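Local coordinates for probable GGDEF family protein (Chromobacterium violaceum, PDB 3NJA) that is of unknown function but, as a PAS-domain fragment of a GGDEF family protein, probably serves as a sensory module that regulates cyclic di-GMP synthesis, at residues B[83-88]-B[93-98]; B[100-105]-B[111-116]. One frame throughout, in Å; residues are numbered along the deposited sequence.

Contacts 1 and 2 lie in series on one antiparallel sheet and share strand 93-104, the middle of the three strands this chain contributes. Residues 93-98 of it pair with strand 80-87 in contact 1, and residues 100-105 pair with strand 110-119 in contact 2; the two centres are about 20 Å apart. They meet at Glu98, whose CG packs 3.6 Å from Thr116 O, and Asn100 ND2 hydrogen-bonds Glu98 OE2. Glycerol lies about 2 Å (nearest atoms), suspiciously close, from the Glu98 side chain and about 5 Å from that of Asn100, and a sulfate about 3 Å from that of His101; both probably come from the crystallisation liquor. Both contacts also touch the second subunit.

Contact 1 (B[83-88]-B[93-98]); sequences EYRIVR and VRELLE
Tyr84 carries its CG between the backbone N and the carbonyl carbon (chi1 60°), and Glu98 is extended, its CG anti to the backbone N (chi1 -179°); together these torsions bring the phenol and the carboxylate to one another. Tyr84 OH donates to Glu98 OE1 at 2.6 Å, reaching the oxygen on its anti side and out of the carboxylate plane, with the ring and carboxylate turned 75° apart. Glu98 OE2 is held by Asn100, so both oxygens of this buried acid are engaged; a glycerol modelled very close to OE1 makes a doubtful contact. Leu96 CB sits over the rim of one face of the Tyr84 ring. Leu96 CD2 lies against Ile86 CG2 at 3.5 Å and reaches the rim of the ring at Tyr84 CE1, 4.1 Å away, and Ile86 CG1 continues the apolar patch to Arg94 CB. Farther along, the Arg88 guanidinium comes over that of Arg94; the exact spacing is doubtful, because two donors approach too closely, and both groups reach Asp119 through long, weak ion pairs. Across the other face, Glu83 CG rests on Leu97 CD1 at 3.7 Å, and Arg85 CG lies 4.1 Å from Glu95 CG. The charged ends there turn to other chains: Glu83 is bridged to Arg72 and Arg68 of the third subunit, Glu95 to the same Arg68, and Arg85 to Asp62 of the second subunit. Reciprocal backbone bonds link Tyr84 with Leu96 and Ile86 with Arg94, Leu96 N reaching Tyr84 O at 2.8 Å. Arg85 CA-H adds a contact to Arg94 O between these pairs. The arrangement is an antiparallel beta hairpin within the sheet of a PAS fold.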
ATOM      1  N   GLU B  83      10.306 -11.304   3.913  1.00 50.71           N
ATOM      2  CA  GLU B  83      10.665 -12.643   4.374  1.00 56.35           C
ATOM      3  C   GLU B  83      12.057 -12.980   3.883  1.00 53.47           C
ATOM      4  O   GLU B  83      12.437 -12.630   2.770  1.00 56.30           O
ATOM      5  CB  GLU B  83       9.707 -13.691   3.824  1.00 56.75           C
ATOM      6  CG  GLU B  83       8.344 -13.720   4.449  1.00 55.86           C
ATOM      7  CD  GLU B  83       7.732 -15.104   4.355  1.00 69.12           C
ATOM      8  OE1 GLU B  83       8.504 -16.095   4.365  1.00 71.45           O
ATOM      9  OE2 GLU B  83       6.489 -15.209   4.277  1.00 76.15           O
ATOM     10  N   TYR B  84      12.814 -13.675   4.709  1.00 56.67           N
ATOM     11  CA  TYR B  84      14.134 -14.116   4.310  1.00 55.04           C
ATOM     12  C   TYR B  84      14.692 -15.062   5.364  1.00 53.71           C
ATOM     13  O   TYR B  84      14.336 -14.987   6.550  1.00 47.44           O
ATOM     14  CB  TYR B  84      15.064 -12.915   4.132  1.00 59.52           C
ATOM     15  CG  TYR B  84      15.233 -12.110   5.401  1.00 69.63           C
ATOM     16  CD1 TYR B  84      16.159 -12.487   6.371  1.00 69.30           C
ATOM     17  CD2 TYR B  84      14.457 -10.981   5.641  1.00 70.51           C
ATOM     18  CE1 TYR B  84      16.308 -11.754   7.534  1.00 71.43           C
ATOM     19  CE2 TYR B  84      14.603 -10.245   6.798  1.00 65.46           C
ATOM     20  CZ  TYR B  84      15.525 -10.636   7.741  1.00 66.11           C
ATOM     21  OH  TYR B  84      15.664  -9.902   8.893  1.00 65.98           O
ATOM     22  N   ARG B  85      15.566 -15.962   4.924  1.00 48.77           N
ATOM     23  CA  ARG B  85      16.236 -16.855   5.837  1.00 43.07           C
ATOM     24  C   ARG B  85      17.454 -16.147   6.408  1.00 51.27           C
ATOM     25  O   ARG B  85      18.080 -15.314   5.740  1.00 46.39           O
ATOM     26  CB  ARG B  85      16.675 -18.118   5.105  1.00 51.26           C
ATOM     27  CG  ARG B  85      15.537 -18.914   4.512  1.00 54.83           C
ATOM     28  CD  ARG B  85      16.065 -19.931   3.536  1.00 57.29           C
ATOM     29  NE  ARG B  85      16.414 -19.331   2.255  1.00 62.02           N
ATOM     30  CZ  ARG B  85      17.106 -19.950   1.303  1.00 69.89           C
ATOM     31  NH1 ARG B  85      17.552 -21.193   1.497  1.00 65.56           N
ATOM     32  NH2 ARG B  85      17.365 -19.319   0.166  1.00 73.44           N
ATOM     33  N   ILE B  86      17.775 -16.462   7.657  1.00 51.15           N
ATOM     34  CA  ILE B  86      19.058 -16.088   8.209  1.00 53.90           C
ATOM     35  C   ILE B  86      19.803 -17.371   8.512  1.00 65.07           C
ATOM     36  O   ILE B  86      19.237 -18.471   8.474  1.00 67.88           O
ATOM     37  CB  ILE B  86      18.933 -15.293   9.509  1.00 53.27           C
ATOM     38  CG1 ILE B  86      18.045 -16.042  10.503  1.00 46.62           C
ATOM     39  CG2 ILE B  86      18.395 -13.908   9.224  1.00 59.77           C
ATOM     40  CD1 ILE B  86      18.568 -16.003  11.921  1.00 45.55           C
ATOM     41  N   VAL B  87      21.083 -17.228   8.814  1.00 58.49           N
ATOM     42  CA  VAL B  87      21.876 -18.364   9.205  1.00 56.67           C
ATOM     43  C   VAL B  87      22.553 -18.060  10.540  1.00 54.38           C
ATOM     44  O   VAL B  87      23.408 -17.174  10.640  1.00 54.05           O
ATOM     45  CB  VAL B  87      22.887 -18.725   8.108  1.00 59.85           C
ATOM     46  CG1 VAL B  87      23.337 -17.459   7.365  1.00 60.44           C
ATOM     47  CG2 VAL B  87      24.059 -19.468   8.713  1.00 61.35           C
ATOM     48  N   ARG B  88      22.134 -18.777  11.575  1.00 54.90           N
ATOM     49  CA  ARG B  88      22.686 -18.579  12.902  1.00 57.18           C
ATOM     50  C   ARG B  88      24.158 -18.975  12.945  1.00 62.12           C
ATOM     51  O   ARG B  88      24.605 -19.832  12.174  1.00 63.92           O
ATOM     52  CB  ARG B  88      21.931 -19.419  13.923  1.00 58.18           C
ATOM     53  CG  ARG B  88      20.565 -18.927  14.325  1.00 55.93           C
ATOM     54  CD  ARG B  88      20.185 -19.630  15.617  1.00 69.35           C
ATOM     55  NE  ARG B  88      18.760 -19.571  15.929  1.00 83.24           N
ATOM     56  CZ  ARG B  88      18.024 -20.631  16.255  1.00 84.97           C
ATOM     57  NH1 ARG B  88      18.589 -21.836  16.297  1.00 87.04           N
ATOM     58  NH2 ARG B  88      16.729 -20.490  16.536  1.00 73.73           N
ATOM     59  N   VAL B  93      19.634 -22.807  10.159  1.00 50.63           N
ATOM     60  CA  VAL B  93      18.893 -21.954   9.227  1.00 58.71           C
ATOM     61  C   VAL B  93      17.477 -21.579   9.677  1.00 58.68           C
ATOM     62  O   VAL B  93      16.679 -22.441  10.045  1.00 59.41           O
ATOM     63  CB  VAL B  93      18.832 -22.590   7.829  1.00 57.24           C
ATOM     64  CG1 VAL B  93      17.757 -21.921   6.976  1.00 61.05           C
ATOM     65  CG2 VAL B  93      20.182 -22.472   7.173  1.00 48.30           C
ATOM     66  N   ARG B  94      17.164 -20.287   9.615  1.00 60.33           N
ATOM     67  CA  ARG B  94      15.892 -19.788  10.137  1.00 62.28           C
ATOM     68  C   ARG B  94      15.140 -18.932   9.135  1.00 56.59           C
ATOM     69  O   ARG B  94      15.735 -18.105   8.455  1.00 58.33           O
ATOM     70  CB  ARG B  94      16.125 -18.991  11.426  1.00 63.82           C
ATOM     71  CG  ARG B  94      16.516 -19.861  12.618  1.00 68.78           C
ATOM     72  CD  ARG B  94      15.332 -20.698  13.080  1.00 72.52           C
ATOM     73  NE  ARG B  94      15.676 -21.681  14.098  1.00 74.13           N
ATOM     74  CZ  ARG B  94      14.784 -22.323  14.845  1.00 79.39           C
ATOM     75  NH1 ARG B  94      13.495 -22.076  14.699  1.00 72.87           N
ATOM     76  NH2 ARG B  94      15.181 -23.205  15.753  1.00 91.92           N
ATOM     77  N   GLU B  95      13.829 -19.141   9.045  1.00 56.91           N
ATOM     78  CA  GLU B  95      12.960 -18.280   8.240  1.00 57.89           C
ATOM     79  C   GLU B  95      12.379 -17.128   9.063  1.00 47.40           C
ATOM     80  O   GLU B  95      11.735 -17.344  10.094  1.00 48.49           O
ATOM     81  CB  GLU B  95      11.827 -19.087   7.625  1.00 64.12           C
ATOM     82  CG  GLU B  95      12.296 -20.125   6.639  1.00 79.49           C
ATOM     83  CD  GLU B  95      11.168 -21.029   6.182  1.00 94.72           C
ATOM     84  OE1 GLU B  95      10.593 -20.778   5.093  1.00 96.51           O
ATOM     85  OE2 GLU B  95      10.857 -21.993   6.920  1.00 96.14           O
ATOM     86  N   LEU B  96      12.617 -15.902   8.612  1.00 47.98           N
ATOM     87  CA  LEU B  96      12.139 -14.724   9.344  1.00 54.03           C
ATOM     88  C   LEU B  96      11.038 -13.911   8.639  1.00 54.49           C
ATOM     89  O   LEU B  96      11.038 -13.754   7.405  1.00 49.83           O
ATOM     90  CB  LEU B  96      13.321 -13.811   9.692  1.00 51.97           C
ATOM     91  CG  LEU B  96      14.031 -14.129  11.014  1.00 49.89           C
ATOM     92  CD1 LEU B  96      13.980 -15.617  11.342  1.00 37.77           C
ATOM     93  CD2 LEU B  96      15.459 -13.594  11.042  1.00 43.04           C
ATOM     94  N   LEU B  97      10.101 -13.398   9.431  1.00 58.99           N
ATOM     95  CA  LEU B  97       9.192 -12.361   8.948  1.00 57.14           C
ATOM     96  C   LEU B  97       9.527 -11.026   9.609  1.00 54.68           C
ATOM     97  O   LEU B  97       9.653 -10.939  10.829  1.00 52.59           O
ATOM     98  CB  LEU B  97       7.730 -12.722   9.199  1.00 60.97           C
ATOM     99  CG  LEU B  97       6.789 -11.674   8.594  1.00 58.86           C
ATOM    100  CD1 LEU B  97       7.060 -11.526   7.112  1.00 51.54           C
ATOM    101  CD2 LEU B  97       5.334 -12.029   8.834  1.00 62.00           C
ATOM    102  N   GLU B  98       9.680  -9.988   8.799  1.00 47.04           N
ATOM    103  CA  GLU B  98      10.161  -8.716   9.303  1.00 49.05           C
ATOM    104  C   GLU B  98       9.222  -7.596   8.899  1.00 59.55           C
ATOM    105  O   GLU B  98       8.941  -7.389   7.718  1.00 63.48           O
ATOM    106  CB  GLU B  98      11.568  -8.444   8.774  1.00 53.14           C
ATOM    107  CG  GLU B  98      12.216  -7.148   9.241  1.00 55.45           C
ATOM    108  CD  GLU B  98      13.542  -6.870   8.524  1.00 67.54           C
ATOM    109  OE1 GLU B  98      14.558  -7.523   8.862  1.00 72.74           O
ATOM    110  OE2 GLU B  98      13.569  -6.011   7.610  1.00 65.40           O
TER

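Contact 2 (B[100-105]-B[111-116]); sequences NHIQRQ and DHLWGT
His101 lies flat against Trp114. Its CB begins the contact, 3.2 Å from Trp114 CE2 and over the face of the six-membered ring, a CH-pi approach 22° off the normal. CG follows at 3.5 Å from Trp114 CH2, and ND1 passes above the CH2 and CZ2 edge while donating to Asp77. CD2 meets Trp114 CZ3 and Trp114 O, the latter at the edge of the imidazole, and has Gly115 CA beyond it. At the tip, CE1 and NE2 only graze the indole's far rim, completing an offset stack with centroids 4.0 Å apart and planes at 8°. The stack rides on a hydrogen-bonded pair of the antiparallel hairpin formed by strands 93-104 and 110-119 of the PAS sheet, His101 N reaching Trp114 O at 2.8 Å. A classic beta bulge interrupts the ladder where Asp111 and His112 both face Gln103: Gln103 O accepts from Asp111 N at 2.7 Å and from His112 N at 3.2 Å. On the opposite face the Ile102 and Leu113 side chains lie side by side, Ile102 CG2 3.6 Å from Leu113 CD2. Residues 112 to 115 also pair with an antiparallel strand of the second subunit, extending the sheet across the interface.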
ATOM      1  N   ASN B 100       8.590  -3.688   8.542  1.00 48.56           N
ATOM      2  CA  ASN B 100       9.342  -2.446   8.439  1.00 49.93           C
ATOM      3  C   ASN B 100       8.444  -1.243   8.476  1.00 62.54           C
ATOM      4  O   ASN B 100       7.374  -1.244   7.875  1.00 65.91           O
ATOM      5  CB  ASN B 100      10.171  -2.411   7.164  1.00 52.70           C
ATOM      6  CG  ASN B 100      11.222  -3.502   7.142  1.00 57.40           C
ATOM      7  OD1 ASN B 100      12.422  -3.230   7.262  1.00 54.20           O
ATOM      8  ND2 ASN B 100      10.771  -4.754   7.026  1.00 45.00           N
ATOM      9  N   HIS B 101       8.899  -0.232   9.204  1.00 59.39           N
ATOM     10  CA  HIS B 101       8.241   1.052   9.301  1.00 43.98           C
ATOM     11  C   HIS B 101       9.278   2.100   8.949  1.00 53.17           C
ATOM     12  O   HIS B 101      10.411   2.026   9.411  1.00 59.24           O
ATOM     13  CB  HIS B 101       7.772   1.275  10.731  1.00 35.90           C
ATOM     14  CG  HIS B 101       6.678   0.351  11.156  1.00 47.65           C
ATOM     15  ND1 HIS B 101       5.345   0.687  11.072  1.00 49.17           N
ATOM     16  CD2 HIS B 101       6.717  -0.903  11.665  1.00 59.18           C
ATOM     17  CE1 HIS B 101       4.607  -0.314  11.517  1.00 54.49           C
ATOM     18  NE2 HIS B 101       5.415  -1.291  11.886  1.00 65.67           N
ATOM     19  N   ILE B 102       8.905   3.072   8.127  1.00 54.84           N
ATOM     20  CA  ILE B 102       9.835   4.128   7.756  1.00 51.05           C
ATOM     21  C   ILE B 102       9.530   5.409   8.515  1.00 56.46           C
ATOM     22  O   ILE B 102       8.379   5.715   8.783  1.00 61.03           O
ATOM     23  CB  ILE B 102       9.742   4.430   6.269  1.00 52.33           C
ATOM     24  CG1 ILE B 102       9.627   3.123   5.490  1.00 50.54           C
ATOM     25  CG2 ILE B 102      10.921   5.301   5.819  1.00 48.74           C
ATOM     26  CD1 ILE B 102       9.627   3.309   3.999  1.00 50.50           C
ATOM     27  N   GLN B 103      10.567   6.158   8.856  1.00 56.84           N
ATOM     28  CA  GLN B 103      10.392   7.409   9.575  1.00 45.22           C
ATOM     29  C   GLN B 103      11.255   8.463   8.909  1.00 55.37           C
ATOM     30  O   GLN B 103      12.494   8.393   8.949  1.00 54.09           O
ATOM     31  CB  GLN B 103      10.741   7.247  11.058  1.00 54.19           C
ATOM     32  CG  GLN B 103      11.869   8.145  11.571  1.00 71.48           C
ATOM     33  CD  GLN B 103      11.400   9.133  12.629  1.00 92.30           C
ATOM     34  OE1 GLN B 103      12.155  10.013  13.052  1.00100.16           O
ATOM     35  NE2 GLN B 103      10.147   8.995  13.059  1.00 93.15           N
ATOM     36  N   ARG B 104      10.596   9.429   8.269  1.00 59.13           N
ATOM     37  CA  ARG B 104      11.302  10.407   7.457  1.00 60.79           C
ATOM     38  C   ARG B 104      11.514  11.709   8.196  1.00 66.56           C
ATOM     39  O   ARG B 104      10.979  11.916   9.281  1.00 65.45           O
ATOM     40  CB  ARG B 104      10.553  10.660   6.154  1.00 57.38           C
ATOM     41  CG  ARG B 104      10.454   9.428   5.296  1.00 60.29           C
ATOM     42  CD  ARG B 104       9.870   9.749   3.951  1.00 62.98           C
ATOM     43  NE  ARG B 104       9.585   8.543   3.183  1.00 58.50           N
ATOM     44  CZ  ARG B 104      10.493   7.884   2.469  1.00 57.21           C
ATOM     45  NH1 ARG B 104      11.752   8.311   2.442  1.00 52.28           N
ATOM     46  NH2 ARG B 104      10.140   6.803   1.781  1.00 48.22           N
ATOM     47  N   GLN B 105      12.331  12.570   7.606  1.00 72.29           N
ATOM     48  CA  GLN B 105      12.499  13.919   8.096  1.00 77.01           C
ATOM     49  C   GLN B 105      11.623  14.756   7.190  1.00 87.82           C
ATOM     50  O   GLN B 105      11.261  14.293   6.104  1.00 89.36           O
ATOM     51  CB  GLN B 105      13.955  14.332   7.972  1.00 76.41           C
ATOM     52  CG  GLN B 105      14.915  13.217   8.365  1.00 87.66           C
ATOM     53  CD  GLN B 105      16.335  13.707   8.555  1.00 90.04           C
ATOM     54  OE1 GLN B 105      16.976  14.180   7.611  1.00 88.63           O
ATOM     55  NE2 GLN B 105      16.838  13.600   9.786  1.00 86.80           N
ATOM     56  N   ASP B 111      15.076   8.923   8.207  1.00 65.09           N
ATOM     57  CA  ASP B 111      15.843   9.069   9.434  1.00 72.97           C
ATOM     58  C   ASP B 111      16.128   7.703  10.059  1.00 66.43           C
ATOM     59  O   ASP B 111      17.272   7.365  10.341  1.00 56.37           O
ATOM     60  CB  ASP B 111      15.077   9.954  10.419  1.00 84.37           C
ATOM     61  CG  ASP B 111      15.918  10.363  11.611  1.00 96.08           C
ATOM     62  OD1 ASP B 111      15.516  10.055  12.753  1.00100.79           O
ATOM     63  OD2 ASP B 111      16.981  10.991  11.408  1.00 98.16           O
ATOM     64  N   HIS B 112      15.068   6.933  10.275  1.00 66.34           N
ATOM     65  CA  HIS B 112      15.167   5.603  10.837  1.00 64.10           C
ATOM     66  C   HIS B 112      14.183   4.689  10.148  1.00 65.69           C
ATOM     67  O   HIS B 112      13.126   5.122   9.690  1.00 75.66           O
ATOM     68  CB  HIS B 112      14.810   5.615  12.322  1.00 77.66           C
ATOM     69  CG  HIS B 112      15.816   6.304  13.187  1.00 94.44           C
ATOM     70  ND1 HIS B 112      15.710   7.635  13.534  1.00 98.47           N
ATOM     71  CD2 HIS B 112      16.940   5.844  13.787  1.00101.31           C
ATOM     72  CE1 HIS B 112      16.733   7.967  14.304  1.00104.28           C
ATOM     73  NE2 HIS B 112      17.493   6.899  14.473  1.00106.91           N
ATOM     74  N   LEU B 113      14.536   3.416  10.073  1.00 62.52           N
ATOM     75  CA  LEU B 113      13.551   2.375   9.860  1.00 52.52           C
ATOM     76  C   LEU B 113      13.421   1.740  11.223  1.00 52.93           C
ATOM     77  O   LEU B 113      14.262   1.978  12.102  1.00 59.27           O
ATOM     78  CB  LEU B 113      14.034   1.345   8.851  1.00 43.39           C
ATOM     79  CG  LEU B 113      14.408   1.869   7.480  1.00 47.97           C
ATOM     80  CD1 LEU B 113      14.736   0.683   6.561  1.00 36.52           C
ATOM     81  CD2 LEU B 113      13.251   2.743   6.923  1.00 33.39           C
ATOM     82  N   TRP B 114      12.379   0.942  11.411  1.00 47.56           N
ATOM     83  CA  TRP B 114      12.171   0.280  12.689  1.00 54.16           C
ATOM     84  C   TRP B 114      11.065  -0.755  12.565  1.00 53.86           C
ATOM     85  O   TRP B 114      10.226  -0.676  11.671  1.00 56.82           O
ATOM     86  CB  TRP B 114      11.867   1.305  13.791  1.00 55.60           C
ATOM     87  CG  TRP B 114      10.622   2.109  13.551  1.00 67.15           C
ATOM     88  CD1 TRP B 114      10.522   3.314  12.905  1.00 62.92           C
ATOM     89  CD2 TRP B 114       9.296   1.760  13.955  1.00 62.78           C
ATOM     90  NE1 TRP B 114       9.215   3.730  12.888  1.00 63.84           N
ATOM     91  CE2 TRP B 114       8.445   2.793  13.524  1.00 64.68           C
ATOM     92  CE3 TRP B 114       8.750   0.674  14.641  1.00 60.52           C
ATOM     93  CZ2 TRP B 114       7.078   2.767  13.753  1.00 70.01           C
ATOM     94  CZ3 TRP B 114       7.393   0.648  14.869  1.00 63.31           C
ATOM     95  CH2 TRP B 114       6.572   1.685  14.425  1.00 69.54           C
ATOM     96  N   GLY B 115      11.083  -1.750  13.441  1.00 49.64           N
ATOM     97  CA  GLY B 115      10.082  -2.791  13.373  1.00 54.26           C
ATOM     98  C   GLY B 115      10.374  -4.069  14.141  1.00 57.60           C
ATOM     99  O   GLY B 115      11.006  -4.082  15.204  1.00 45.75           O
ATOM    100  N   THR B 116       9.883  -5.166  13.592  1.00 57.66           N
ATOM    101  CA  THR B 116       9.858  -6.406  14.321  1.00 59.65           C
ATOM    102  C   THR B 116      10.270  -7.564  13.431  1.00 59.74           C
ATOM    103  O   THR B 116      10.142  -7.507  12.208  1.00 61.99           O
ATOM    104  CB  THR B 116       8.457  -6.654  14.864  1.00 62.07           C
ATOM    105  OG1 THR B 116       7.508  -6.519  13.799  1.00 60.39           O
ATOM    106  CG2 THR B 116       8.127  -5.632  15.944  1.00 61.25           C
TER